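Local coordinates for protein putative glycosidase ph117-related (Bacteroides thetaiotaomicron, PDB 5A7V) that probably cleaves mannose-containing glycans or oligosaccharides as a member of glycoside hydrolase family 130, and binds mannose in its central pocket, at residues E56-Y61 against A70-D75. Residues are numbered along the deposited sequence; the frame is centred on the assembly and turned at random.
Sequences ENTKFY and AWESND
Thr58 meets Glu72 where the base of a β-hairpin, strands 60-62 and 67-69, runs into the type I turn Ala70-Ser73 that leads to strand 75-84, the first strand of a four-stranded antiparallel sheet consistent with a blade of the five-bladed β-propeller of GH130 enzymes. Thr58 OG1 donates to Glu72 OE2 at 2.7 Å, using the lone pair of OE2 that points away from the other carboxylate oxygen. That second oxygen, OE1, forms a salt bridge with Arg122 NH2 and a hydrogen bond with Tyr92 OH, so both oxygens of this buried carboxylate have partners. The carboxylate reaches Thr58 because the Glu72 chain is extended beyond CG (chi2 177°); CG itself lies over the centre of the Trp71 ring, 3.7 Å above its plane.

The indole continues the contact toward the hairpin: Trp71 CD1 packs against Phe60 CB at 3.5 Å, while the Phe60 ring turns an edge to the indole face, with planes at 70° and centroids 6.0 Å apart from phenyl to five-membered ring. Trp71 NE1 is bonded to Lys124 O, which helps fix the indole's rotation.

One water joins the two backbones, donating to Thr58 O at 2.8 Å and accepting from Glu72 N at 2.9 Å, while Ala70 CA makes a CA-H...O contact with Thr58 O at 3.5 Å, with 155° at the hydrogen. The exposed Lys59 lays CD against Ala70 CB. Within the turn, Ser73 OG and N both donate to Ala70 O, from the same face of its plane, OG at 2.9 Å.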
loop_
_atom_site.group_PDB
_atom_site.type_symbol
_atom_site.label_atom_id
_atom_site.label_comp_id
_atom_site.label_asym_id
_atom_site.label_seq_id
_atom_site.Cartn_x
_atom_site.Cartn_y
_atom_site.Cartn_z
ATOM N N GLU A 56 -0.983 17.293 -16.956
ATOM C CA GLU A 56 -1.259 17.075 -18.362
ATOM C C GLU A 56 -0.011 17.161 -19.263
ATOM O O GLU A 56 0.168 16.347 -20.181
ATOM C CB GLU A 56 -2.336 18.095 -18.811
ATOM C CG GLU A 56 -2.005 19.621 -18.735
ATOM C CD GLU A 56 -1.295 20.170 -17.455
ATOM O OE1 GLU A 56 -1.904 20.306 -16.327
ATOM O OE2 GLU A 56 -0.103 20.489 -17.603
ATOM N N ASN A 57 0.850 18.139 -18.984
ATOM C CA ASN A 57 1.908 18.569 -19.912
ATOM C C ASN A 57 3.264 17.905 -19.767
ATOM O O ASN A 57 4.128 18.150 -20.592
ATOM C CB ASN A 57 2.109 20.100 -19.771
ATOM C CG ASN A 57 3.009 20.460 -18.555
ATOM O OD1 ASN A 57 4.266 20.390 -18.638
ATOM N ND2 ASN A 57 2.401 20.808 -17.437
ATOM N N THR A 58 3.440 17.124 -18.702
ATOM C CA THR A 58 4.742 16.523 -18.471
ATOM C C THR A 58 4.877 15.256 -19.317
ATOM O O THR A 58 4.096 14.303 -19.206
ATOM C CB THR A 58 4.948 16.179 -16.991
ATOM O OG1 THR A 58 3.734 15.653 -16.477
ATOM C CG2 THR A 58 5.284 17.423 -16.176
ATOM N N LYS A 59 5.875 15.220 -20.161
ATOM C CA LYS A 59 6.059 14.102 -21.072
ATOM C C LYS A 59 7.332 13.331 -20.683
ATOM O O LYS A 59 8.248 13.880 -20.073
ATOM C CB LYS A 59 6.180 14.636 -22.514
ATOM C CG LYS A 59 5.077 15.571 -22.989
ATOM C CD LYS A 59 3.758 14.849 -23.054
ATOM C CE LYS A 59 2.637 15.763 -23.530
ATOM N NZ LYS A 59 2.777 16.075 -24.985
ATOM N N PHE A 60 7.345 12.077 -21.087
ATOM C CA PHE A 60 8.419 11.115 -20.859
ATOM C C PHE A 60 8.665 10.392 -22.151
ATOM O O PHE A 60 7.708 9.902 -22.748
ATOM C CB PHE A 60 7.857 10.098 -19.800
ATOM C CG PHE A 60 8.652 8.863 -19.606
ATOM C CD1 PHE A 60 9.992 8.938 -19.254
ATOM C CD2 PHE A 60 8.060 7.586 -19.712
ATOM C CE1 PHE A 60 10.716 7.799 -18.982
ATOM C CE2 PHE A 60 8.823 6.460 -19.463
ATOM C CZ PHE A 60 10.158 6.576 -19.121
ATOM N N TYR A 61 9.939 10.228 -22.561
ATOM C CA TYR A 61 10.237 9.340 -23.694
ATOM C C TYR A 61 10.215 7.905 -23.194
ATOM O O TYR A 61 11.122 7.471 -22.463
ATOM C CB TYR A 61 11.595 9.683 -24.327
ATOM C CG TYR A 61 11.856 8.945 -25.612
ATOM C CD1 TYR A 61 12.487 7.716 -25.616
ATOM C CD2 TYR A 61 11.481 9.492 -26.826
ATOM C CE1 TYR A 61 12.761 7.045 -26.789
ATOM C CE2 TYR A 61 11.745 8.859 -28.025
ATOM C CZ TYR A 61 12.402 7.633 -28.004
ATOM O OH TYR A 61 12.651 7.025 -29.212
ATOM N N ALA A 70 2.401 11.274 -22.143
ATOM C CA ALA A 70 2.008 12.082 -20.997
ATOM C C ALA A 70 1.740 11.121 -19.815
ATOM O O ALA A 70 0.604 10.690 -19.525
ATOM C CB ALA A 70 0.815 12.968 -21.340
ATOM N N TRP A 71 2.851 10.746 -19.177
ATOM C CA TRP A 71 2.895 9.616 -18.254
ATOM C C TRP A 71 2.107 9.762 -16.964
ATOM O O TRP A 71 1.856 8.755 -16.290
ATOM C CB TRP A 71 4.378 9.322 -17.927
ATOM C CG TRP A 71 5.053 10.408 -17.136
ATOM C CD1 TRP A 71 5.590 11.562 -17.613
ATOM C CD2 TRP A 71 5.220 10.454 -15.714
ATOM N NE1 TRP A 71 6.101 12.316 -16.591
ATOM C CE2 TRP A 71 5.902 11.652 -15.406
ATOM C CE3 TRP A 71 4.900 9.571 -14.677
ATOM C CZ2 TRP A 71 6.252 12.005 -14.103
ATOM C CZ3 TRP A 71 5.239 9.919 -13.396
ATOM C CH2 TRP A 71 5.930 11.116 -13.104
ATOM N N GLU A 72 1.745 10.986 -16.597
ATOM C CA GLU A 72 0.965 11.218 -15.363
ATOM C C GLU A 72 -0.280 12.069 -15.605
ATOM O O GLU A 72 -0.747 12.787 -14.707
ATOM C CB GLU A 72 1.869 11.808 -14.268
ATOM C CG GLU A 72 2.534 13.105 -14.678
ATOM C CD GLU A 72 3.382 13.765 -13.602
ATOM O OE1 GLU A 72 3.372 13.276 -12.456
ATOM O OE2 GLU A 72 4.090 14.780 -13.920
ATOM N N SER A 73 -0.806 11.939 -16.819
ATOM C CA SER A 73 -1.875 12.794 -17.243
ATOM C C SER A 73 -3.259 12.282 -16.852
ATOM O O SER A 73 -4.217 13.081 -16.843
ATOM C CB SER A 73 -1.842 12.998 -18.753
ATOM O OG SER A 73 -2.047 11.784 -19.465
ATOM N N ASN A 74 -3.395 10.999 -16.545
ATOM C CA ASN A 74 -4.732 10.435 -16.274
ATOM C C ASN A 74 -5.052 10.411 -14.787
ATOM O O ASN A 74 -6.028 10.983 -14.351
ATOM C CB ASN A 74 -4.852 9.053 -16.911
ATOM C CG ASN A 74 -6.133 8.844 -17.686
ATOM O OD1 ASN A 74 -7.095 9.609 -17.619
ATOM N ND2 ASN A 74 -6.134 7.779 -18.464
ATOM N N ASP A 75 -4.174 9.770 -13.988
ATOM C CA ASP A 75 -4.453 9.468 -12.596
ATOM C C ASP A 75 -3.122 9.280 -11.868
ATOM O O ASP A 75 -2.189 8.723 -12.451
ATOM C CB ASP A 75 -5.342 8.207 -12.502
ATOM C CG ASP A 75 -6.771 8.438 -13.026
ATOM O OD1 ASP A 75 -7.560 9.140 -12.312
ATOM O OD2 ASP A 75 -7.011 7.953 -14.159
HETATM O O HOH W 1 1.740 13.528 -18.017
#